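Local structure of penicillin-binding protein (Bacillus halodurans, 3TG9) at residues A234-M237 with M238-W241; Y175-A178 with N179-R183. The protein probably reacts with penicillin-like beta-lactams through an active-site serine, as do other members of the beta-lactamase and penicillin-binding protein family. All blocks are in the same frame, centred on the assembly; numbering follows the deposited sequence.

Contact 1 of 2, residues A234-M237 with M238-W241; sequences AEDM and MKLW
Met237 reaches Leu240 and Trp241 through two torsions: CG stands anti to the backbone N (chi1 -171°), and the chain then bends at chi2 (63°), carrying the thioether along the helix. Its methyl CE ends 3.6 Å from NE1 of Trp241 and 3.7 Å from CD2 of Leu240. The sulfur makes an oblique Met-aromatic contact, SD lying 5.3 Å from the centroid of the five-membered ring of Trp241. This i to i+4 pairing sits in a beta-lactamase-like fold where helix 234-245 packs on strands 18-24 and 308-314 of the antiparallel sheet and on Phe60 of helix 58-70. On another side of the helix Glu235 extends, and Lys239 bends only at its last torsion; OE2 of Glu235 and NZ of Lys239 form a long salt bridge of 3.6 Å. Met238 runs alongside Glu235, its CE 3.9 Å from CG of Glu235. Met238 N donates to Ala234 O at 2.9 Å. NE1 of Trp241 bonds to Ser300 OG and OD2 of Asp236 to Ser189 OG, giving these buried polar atoms partners. The chemistry is thus divided: the buried methyl of Met237 packs on Leu240 and an indole whose N-H is satisfied, while the partly exposed, long ion pair probably adds modest attraction.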
ATOM      1  N   ALA B 234       7.910 -20.675   6.213  1.00 31.22           N
ATOM      2  CA  ALA B 234       7.684 -21.701   7.233  1.00 27.22           C
ATOM      3  C   ALA B 234       8.982 -22.387   7.634  1.00 30.43           C
ATOM      4  O   ALA B 234       9.251 -22.593   8.825  1.00 31.02           O
ATOM      5  CB  ALA B 234       6.673 -22.733   6.741  1.00 27.15           C
ATOM      6  N   GLU B 235       9.784 -22.744   6.635  1.00 26.47           N
ATOM      7  CA  GLU B 235      11.014 -23.482   6.878  1.00 29.64           C
ATOM      8  C   GLU B 235      12.123 -22.630   7.496  1.00 31.02           C
ATOM      9  O   GLU B 235      12.918 -23.132   8.281  1.00 31.45           O
ATOM     10  CB  GLU B 235      11.506 -24.179   5.604  1.00 30.98           C
ATOM     11  CG  GLU B 235      12.687 -25.093   5.866  1.00 36.36           C
ATOM     12  CD  GLU B 235      13.019 -25.988   4.683  1.00 47.35           C
ATOM     13  OE1 GLU B 235      12.481 -25.743   3.577  1.00 46.60           O
ATOM     14  OE2 GLU B 235      13.824 -26.933   4.870  1.00 47.23           O
ATOM     15  N   ASP B 236      12.188 -21.347   7.154  1.00 27.71           N
ATOM     16  CA  ASP B 236      13.061 -20.443   7.897  1.00 30.83           C
ATOM     17  C   ASP B 236      12.626 -20.341   9.382  1.00 29.07           C
ATOM     18  O   ASP B 236      13.455 -20.122  10.260  1.00 25.48           O
ATOM     19  CB  ASP B 236      13.104 -19.051   7.254  1.00 31.35           C
ATOM     20  CG  ASP B 236      14.237 -18.897   6.241  1.00 34.73           C
ATOM     21  OD1 ASP B 236      14.844 -19.918   5.848  1.00 38.48           O
ATOM     22  OD2 ASP B 236      14.533 -17.747   5.847  1.00 32.61           O
ATOM     23  N   MET B 237      11.335 -20.479   9.666  1.00 27.13           N
ATOM     24  CA  MET B 237      10.910 -20.467  11.070  1.00 30.61           C
ATOM     25  C   MET B 237      11.336 -21.776  11.722  1.00 31.63           C
ATOM     26  O   MET B 237      11.793 -21.797  12.865  1.00 32.73           O
ATOM     27  CB  MET B 237       9.404 -20.257  11.238  1.00 27.91           C
ATOM     28  CG  MET B 237       8.999 -20.035  12.709  1.00 24.89           C
ATOM     29  SD  MET B 237       9.737 -18.518  13.370  1.00 28.93           S
ATOM     30  CE  MET B 237       9.671 -18.807  15.150  1.00 28.01           C
ATOM     31  N   MET B 238      11.202 -22.866  10.980  1.00 31.93           N
ATOM     32  CA  MET B 238      11.719 -24.146  11.445  1.00 30.34           C
ATOM     33  C   MET B 238      13.210 -24.023  11.751  1.00 31.34           C
ATOM     34  O   MET B 238      13.673 -24.438  12.802  1.00 35.03           O
ATOM     35  CB  MET B 238      11.495 -25.220  10.386  1.00 30.06           C
ATOM     36  CG  MET B 238      12.000 -26.600  10.795  1.00 34.57           C
ATOM     37  SD  MET B 238      12.302 -27.647   9.372  1.00 39.08           S
ATOM     38  CE  MET B 238      13.961 -27.132   8.936  1.00 34.35           C
ATOM     39  N   LYS B 239      13.969 -23.449  10.831  1.00 34.17           N
ATOM     40  CA  LYS B 239      15.403 -23.279  11.049  1.00 34.83           C
ATOM     41  C   LYS B 239      15.691 -22.409  12.261  1.00 32.81           C
ATOM     42  O   LYS B 239      16.742 -22.544  12.885  1.00 29.42           O
ATOM     43  CB  LYS B 239      16.081 -22.657   9.823  1.00 34.08           C
ATOM     44  CG  LYS B 239      16.116 -23.545   8.587  1.00 38.82           C
ATOM     45  CD  LYS B 239      16.920 -22.881   7.471  1.00 41.17           C
ATOM     46  CE  LYS B 239      16.665 -23.540   6.122  1.00 47.03           C
ATOM     47  NZ  LYS B 239      16.580 -25.031   6.234  1.00 48.54           N
ATOM     48  N   LEU B 240      14.784 -21.487  12.577  1.00 33.13           N
ATOM     49  CA  LEU B 240      15.022 -20.598  13.707  1.00 28.31           C
ATOM     50  C   LEU B 240      14.931 -21.346  15.042  1.00 28.93           C
ATOM     51  O   LEU B 240      15.746 -21.134  15.943  1.00 30.39           O
ATOM     52  CB  LEU B 240      14.079 -19.387  13.694  1.00 30.07           C
ATOM     53  CG  LEU B 240      14.326 -18.569  14.969  1.00 29.37           C
ATOM     54  CD1 LEU B 240      14.516 -17.103  14.737  1.00 35.24           C
ATOM     55  CD2 LEU B 240      13.259 -18.854  16.034  1.00 30.36           C
ATOM     56  N   TRP B 241      13.933 -22.214  15.168  1.00 29.06           N
ATOM     57  CA  TRP B 241      13.792 -23.046  16.359  1.00 30.07           C
ATOM     58  C   TRP B 241      15.002 -23.978  16.501  1.00 35.61           C
ATOM     59  O   TRP B 241      15.590 -24.100  17.577  1.00 34.69           O
ATOM     60  CB  TRP B 241      12.516 -23.883  16.265  1.00 31.04           C
ATOM     61  CG  TRP B 241      11.240 -23.150  16.565  1.00 32.00           C
ATOM     62  CD1 TRP B 241      10.204 -22.916  15.701  1.00 30.70           C
ATOM     63  CD2 TRP B 241      10.850 -22.570  17.820  1.00 32.75           C
ATOM     64  NE1 TRP B 241       9.198 -22.220  16.339  1.00 29.19           N
ATOM     65  CE2 TRP B 241       9.569 -21.998  17.641  1.00 32.79           C
ATOM     66  CE3 TRP B 241      11.462 -22.476  19.073  1.00 28.31           C
ATOM     67  CZ2 TRP B 241       8.887 -21.351  18.673  1.00 31.33           C
ATOM     68  CZ3 TRP B 241      10.785 -21.836  20.096  1.00 28.27           C
ATOM     69  CH2 TRP B 241       9.508 -21.279  19.890  1.00 29.82           C
TER

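Contact 2 of 2, residues Y175-A178 with N179-R183; sequences YVEA and NVFQR
Tyr175 and Asn179, one helical turn apart, and Val176 and Phe181, five residues apart, form a local contact at the C-terminal end of helix 172-182, which closes with a wider pi-type turn. This helix lies in the helical part of a beta-lactamase-like fold, against helices 58-70 and 155-168. The pi-type turn is evident from Phe181 N, which donates to Val176 O at 2.9 Å in an i to i-5 bond; Val180 N reaches the same oxygen at 2.8 Å, so one carbonyl serves two successive amides. The weak Gln182 N to Glu177 O bond repeats the wider spacing.

Phe181 turns one face to Val176, whose CG1 makes a CH-pi contact 4.0 Å from the ring centroid and 18° off its normal. The Glu177 side chain crosses Phe181 obliquely, its CG 3.9 Å from CD2 of Phe181, while its OE2 bonds to Tyr191 N. From helix 58-70, Phe60 meets the Phe181 ring nearly at right angles, and Gln67 bonds through OE1 to Tyr175 OH and through NE2 to Asn179 O.

With CG beside the backbone N (chi1 -60°), Asn179 folds back over the Tyr175 ring, amide and ring planes 39° apart. Its CB makes a CH-pi contact over the ring face, 4.0 Å from the Tyr175 centroid. Tyr175 O accepts Asn179 N at 2.7 Å, nearly straight, and Asn179 ND2 at 2.9 Å, a more bent bond with the oxygen tilted out of the amide plane. That same ND2 sits 3.0 Å above the ring plane, over its centre.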
ATOM      1  N   TYR B 175      20.548  -5.553  12.848  1.00 35.48           N
ATOM      2  CA  TYR B 175      21.058  -6.456  13.867  1.00 36.71           C
ATOM      3  C   TYR B 175      20.468  -7.859  13.704  1.00 36.63           C
ATOM      4  O   TYR B 175      21.200  -8.851  13.664  1.00 36.95           O
ATOM      5  CB  TYR B 175      20.800  -5.930  15.282  1.00 39.81           C
ATOM      6  CG  TYR B 175      21.471  -6.798  16.335  1.00 39.26           C
ATOM      7  CD1 TYR B 175      22.698  -6.436  16.882  1.00 40.70           C
ATOM      8  CD2 TYR B 175      20.903  -8.000  16.743  1.00 38.69           C
ATOM      9  CE1 TYR B 175      23.333  -7.237  17.821  1.00 39.99           C
ATOM     10  CE2 TYR B 175      21.532  -8.809  17.687  1.00 38.24           C
ATOM     11  CZ  TYR B 175      22.745  -8.419  18.222  1.00 38.19           C
ATOM     12  OH  TYR B 175      23.383  -9.212  19.160  1.00 44.83           O
ATOM     13  N   VAL B 176      19.147  -7.938  13.591  1.00 34.95           N
ATOM     14  CA  VAL B 176      18.473  -9.231  13.568  1.00 35.26           C
ATOM     15  C   VAL B 176      18.786 -10.038  12.315  1.00 36.06           C
ATOM     16  O   VAL B 176      19.065 -11.234  12.393  1.00 35.38           O
ATOM     17  CB  VAL B 176      16.946  -9.083  13.739  1.00 33.55           C
ATOM     18  CG1 VAL B 176      16.252 -10.417  13.516  1.00 31.72           C
ATOM     19  CG2 VAL B 176      16.622  -8.540  15.125  1.00 30.31           C
ATOM     20  N   GLU B 177      18.734  -9.386  11.160  1.00 36.57           N
ATOM     21  CA  GLU B 177      19.020 -10.055   9.895  1.00 34.84           C
ATOM     22  C   GLU B 177      20.456 -10.602   9.881  1.00 39.58           C
ATOM     23  O   GLU B 177      20.739 -11.645   9.276  1.00 39.91           O
ATOM     24  CB  GLU B 177      18.752  -9.093   8.716  1.00 40.74           C
ATOM     25  CG  GLU B 177      17.301  -8.562   8.715  1.00 38.54           C
ATOM     26  CD  GLU B 177      16.970  -7.606   7.567  1.00 40.30           C
ATOM     27  OE1 GLU B 177      17.845  -6.806   7.160  1.00 45.50           O
ATOM     28  OE2 GLU B 177      15.812  -7.636   7.087  1.00 32.56           O
ATOM     29  N   ALA B 178      21.353  -9.912  10.578  1.00 37.83           N
ATOM     30  CA  ALA B 178      22.755 -10.311  10.632  1.00 37.66           C
ATOM     31  C   ALA B 178      23.039 -11.335  11.743  1.00 38.44           C
ATOM     32  O   ALA B 178      23.646 -12.376  11.502  1.00 41.64           O
ATOM     33  CB  ALA B 178      23.639  -9.081  10.803  1.00 35.03           C
ATOM     34  N   ASN B 179      22.582 -11.036  12.956  1.00 40.58           N
ATOM     35  CA  ASN B 179      22.898 -11.847  14.126  1.00 36.62           C
ATOM     36  C   ASN B 179      21.889 -12.939  14.441  1.00 39.65           C
ATOM     37  O   ASN B 179      22.131 -13.781  15.308  1.00 39.35           O
ATOM     38  CB  ASN B 179      23.067 -10.950  15.345  1.00 37.98           C
ATOM     39  CG  ASN B 179      24.179  -9.951  15.169  1.00 37.68           C
ATOM     40  OD1 ASN B 179      25.352 -10.311  15.168  1.00 41.28           O
ATOM     41  ND2 ASN B 179      23.820  -8.687  15.007  1.00 43.08           N
ATOM     42  N   VAL B 180      20.758 -12.934  13.750  1.00 37.23           N
ATOM     43  CA  VAL B 180      19.741 -13.945  14.008  1.00 33.12           C
ATOM     44  C   VAL B 180      19.347 -14.721  12.761  1.00 34.34           C
ATOM     45  O   VAL B 180      19.460 -15.937  12.739  1.00 40.22           O
ATOM     46  CB  VAL B 180      18.491 -13.351  14.673  1.00 34.39           C
ATOM     47  CG1 VAL B 180      17.428 -14.423  14.833  1.00 31.31           C
ATOM     48  CG2 VAL B 180      18.850 -12.740  16.019  1.00 32.22           C
ATOM     49  N   PHE B 181      18.882 -14.035  11.722  1.00 35.60           N
ATOM     50  CA  PHE B 181      18.521 -14.744  10.497  1.00 37.63           C
ATOM     51  C   PHE B 181      19.730 -15.419   9.855  1.00 36.48           C
ATOM     52  O   PHE B 181      19.633 -16.549   9.385  1.00 37.61           O
ATOM     53  CB  PHE B 181      17.842 -13.818   9.484  1.00 34.09           C
ATOM     54  CG  PHE B 181      16.542 -13.242   9.966  1.00 36.93           C
ATOM     55  CD1 PHE B 181      15.865 -13.814  11.035  1.00 31.63           C
ATOM     56  CD2 PHE B 181      15.986 -12.136   9.340  1.00 33.46           C
ATOM     57  CE1 PHE B 181      14.666 -13.284  11.488  1.00 33.49           C
ATOM     58  CE2 PHE B 181      14.785 -11.602   9.779  1.00 28.34           C
ATOM     59  CZ  PHE B 181      14.121 -12.171  10.849  1.00 32.35           C
ATOM     60  N   GLN B 182      20.862 -14.724   9.839  1.00 34.43           N
ATOM     61  CA  GLN B 182      22.034 -15.202   9.122  1.00 40.89           C
ATOM     62  C   GLN B 182      22.683 -16.294   9.945  1.00 42.43           C
ATOM     63  O   GLN B 182      23.029 -17.358   9.434  1.00 36.01           O
ATOM     64  CB  GLN B 182      23.031 -14.062   8.913  1.00 44.86           C
ATOM     65  CG  GLN B 182      24.010 -14.286   7.771  1.00 53.42           C
ATOM     66  CD  GLN B 182      23.422 -13.903   6.418  1.00 58.52           C
ATOM     67  OE1 GLN B 182      22.299 -14.290   6.076  1.00 59.44           O
ATOM     68  NE2 GLN B 182      24.181 -13.139   5.644  1.00 60.33           N
ATOM     69  N   ARG B 183      22.829 -16.008  11.233  1.00 39.89           N
ATOM     70  CA  ARG B 183      23.444 -16.915  12.188  1.00 41.18           C
ATOM     71  C   ARG B 183      22.604 -18.177  12.402  1.00 40.88           C
ATOM     72  O   ARG B 183      23.025 -19.080  13.118  1.00 47.54           O
ATOM     73  CB  ARG B 183      23.674 -16.179  13.512  1.00 40.78           C
ATOM     74  CG  ARG B 183      24.810 -16.719  14.356  1.00 43.75           C
ATOM     75  CD  ARG B 183      25.118 -15.783  15.520  1.00 44.02           C
ATOM     76  NE  ARG B 183      25.573 -16.517  16.699  1.00 52.01           N
ATOM     77  CZ  ARG B 183      25.943 -15.947  17.844  1.00 54.85           C
ATOM     78  NH1 ARG B 183      25.919 -14.623  17.962  1.00 49.87           N
ATOM     79  NH2 ARG B 183      26.337 -16.700  18.873  1.00 50.72           N
TER

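Along the chain the two contacts come in series: contact 2 ends helix 172-182, and contact 1 opens helix 234-245. Their centres lie 13 Å apart, yet they meet directly, Leu240 CD1 packing 4.0 Å from Val180 CG1. Both lean on helix 58-70, whose Phe60 serves the two contacts alike. A second bridge is the loop carrying Met186 and Ser189, which reaches both. Contact 1 also rests on strands 18-24 and 308-314 of the antiparallel sheet, whereas contact 2 adjoins helix 155-168. Together they connect the sheet to the helical part of the fold through shared apolar packing.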